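PDB 1HPI: high-potential iron-sulfur protein isozyme 2 from Ectothiorhodospira shaposhnikovii, which carries electrons in anaerobic electron transport of photosynthetic bacteria, using a high-potential [4Fe-4S] cluster. Local coordinates for residues P9-A13 against L14-H18. Residues are numbered along the deposited sequence; the frame is centred on the assembly and turned at random.
Sequences PAAQA and LEYRH
Tyr16 N donates to Ala11 O over 3.0 Å in an almost straight bond (N-H...O 175°), and with it the short helix 9-13 closes in a Schellman motif, a 6→1 bond outside a 5→2 bond. The companion bond runs from Glu15 N to Gln12 O at 2.9 Å. Glu15 is the C-prime residue, and its left-handed backbone (phi 52°) turns the chain so that Tyr16 N points back to Ala11 O. Leu14 N adds a weak bond to Ala11 O, which thus takes two donors. The apolar part of the motif is small: Tyr16 CB comes within 4.1 Å of Ala11 CB, and the same methyl meets the ring obliquely near CD2. With CG anti to the backbone N (chi1 167°), the tyrosine ring leads off from the helix end. Its far end is anchored by a 2.8 Å hydrogen bond between Tyr16 OH and His18 ND1, while His18 CE1 lies in plane at the ring's edge; Ser60 N also bonds the hydroxyl. The ring belongs to the pocket of the iron-sulfur cluster, which it touches, close to the ligand Cys34, while Leu14 packs against Phe54 and near Cys65, another cluster ligand. The turn links helix 9-13 to a loop running beside the cluster, where His18 O reaches Ser60 of strand 57-60 and the imidazole of His18 meets Trp48 of strand 48-50 edge-to-face.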
loop_
_atom_site.group_PDB
_atom_site.type_symbol
_atom_site.label_atom_id
_atom_site.label_comp_id
_atom_site.label_asym_id
_atom_site.label_seq_id
_atom_site.Cartn_x
_atom_site.Cartn_y
_atom_site.Cartn_z
ATOM N N PRO A 9 4.222 -10.291 8.484
ATOM C CA PRO A 9 5.615 -9.907 8.479
ATOM C C PRO A 9 6.031 -9.135 7.226
ATOM O O PRO A 9 6.825 -8.202 7.328
ATOM C CB PRO A 9 6.421 -11.184 8.703
ATOM C CG PRO A 9 5.424 -12.272 9.071
ATOM C CD PRO A 9 4.044 -11.743 8.734
ATOM N N ALA A 10 5.487 -9.505 6.059
ATOM C CA ALA A 10 5.802 -8.821 4.815
ATOM C C ALA A 10 5.371 -7.358 4.899
ATOM O O ALA A 10 6.048 -6.443 4.419
ATOM C CB ALA A 10 5.122 -9.512 3.644
ATOM N N ALA A 11 4.207 -7.149 5.518
ATOM C CA ALA A 11 3.652 -5.810 5.681
ATOM C C ALA A 11 4.541 -4.970 6.572
ATOM O O ALA A 11 4.867 -3.825 6.280
ATOM C CB ALA A 11 2.256 -5.869 6.290
ATOM N N GLN A 12 4.918 -5.576 7.682
ATOM C CA GLN A 12 5.761 -4.900 8.645
ATOM C C GLN A 12 7.075 -4.467 8.055
ATOM O O GLN A 12 7.542 -3.377 8.348
ATOM C CB GLN A 12 5.969 -5.791 9.871
ATOM C CG GLN A 12 4.615 -5.934 10.601
ATOM C CD GLN A 12 4.650 -6.853 11.800
ATOM O OE1 GLN A 12 4.133 -6.515 12.874
ATOM N NE2 GLN A 12 5.239 -8.030 11.616
ATOM N N ALA A 13 7.655 -5.328 7.222
ATOM C CA ALA A 13 8.926 -5.025 6.593
ATOM C C ALA A 13 8.895 -3.735 5.793
ATOM O O ALA A 13 9.900 -3.038 5.686
ATOM C CB ALA A 13 9.395 -6.176 5.720
ATOM N N LEU A 14 7.733 -3.431 5.220
ATOM C CA LEU A 14 7.560 -2.232 4.422
ATOM C C LEU A 14 6.759 -1.159 5.155
ATOM O O LEU A 14 6.355 -0.167 4.566
ATOM C CB LEU A 14 6.903 -2.589 3.085
ATOM C CG LEU A 14 7.864 -3.400 2.223
ATOM C CD1 LEU A 14 7.197 -3.780 0.908
ATOM C CD2 LEU A 14 9.145 -2.605 1.964
ATOM N N GLU A 15 6.537 -1.365 6.448
ATOM C CA GLU A 15 5.792 -0.412 7.263
ATOM C C GLU A 15 4.461 -0.047 6.651
ATOM O O GLU A 15 4.013 1.095 6.657
ATOM C CB GLU A 15 6.662 0.811 7.567
ATOM C CG GLU A 15 7.857 0.273 8.368
ATOM C CD GLU A 15 8.609 1.350 9.058
ATOM O OE1 GLU A 15 7.896 1.951 9.983
ATOM O OE2 GLU A 15 9.756 1.629 8.766
ATOM N N TYR A 16 3.829 -1.065 6.112
ATOM C CA TYR A 16 2.550 -0.872 5.469
ATOM C C TYR A 16 1.395 -0.565 6.415
ATOM O O TYR A 16 1.299 -1.124 7.496
ATOM C CB TYR A 16 2.208 -2.134 4.648
ATOM C CG TYR A 16 0.760 -2.188 4.189
ATOM C CD1 TYR A 16 0.403 -1.606 2.973
ATOM C CD2 TYR A 16 -0.234 -2.805 4.953
ATOM C CE1 TYR A 16 -0.917 -1.635 2.525
ATOM C CE2 TYR A 16 -1.560 -2.851 4.522
ATOM C CZ TYR A 16 -1.895 -2.254 3.305
ATOM O OH TYR A 16 -3.194 -2.275 2.858
ATOM N N ARG A 17 0.497 0.319 5.988
ATOM C CA ARG A 17 -0.691 0.688 6.751
ATOM C C ARG A 17 -1.879 0.707 5.792
ATOM O O ARG A 17 -1.739 1.156 4.661
ATOM C CB ARG A 17 -0.671 2.082 7.353
ATOM C CG ARG A 17 0.405 2.263 8.399
ATOM C CD ARG A 17 0.271 1.345 9.605
ATOM N NE ARG A 17 1.525 1.379 10.348
ATOM C CZ ARG A 17 2.446 0.422 10.271
ATOM N NH1 ARG A 17 2.274 -0.653 9.514
ATOM N NH2 ARG A 17 3.570 0.526 10.972
ATOM N N HIS A 18 -3.048 0.239 6.224
ATOM C CA HIS A 18 -4.215 0.263 5.351
ATOM C C HIS A 18 -4.720 1.696 5.136
ATOM O O HIS A 18 -5.397 1.987 4.144
ATOM C CB HIS A 18 -5.383 -0.477 6.011
ATOM C CG HIS A 18 -5.218 -1.947 6.147
ATOM N ND1 HIS A 18 -4.753 -2.727 5.104
ATOM C CD2 HIS A 18 -5.472 -2.753 7.211
ATOM C CE1 HIS A 18 -4.742 -3.981 5.558
ATOM N NE2 HIS A 18 -5.163 -4.032 6.815
#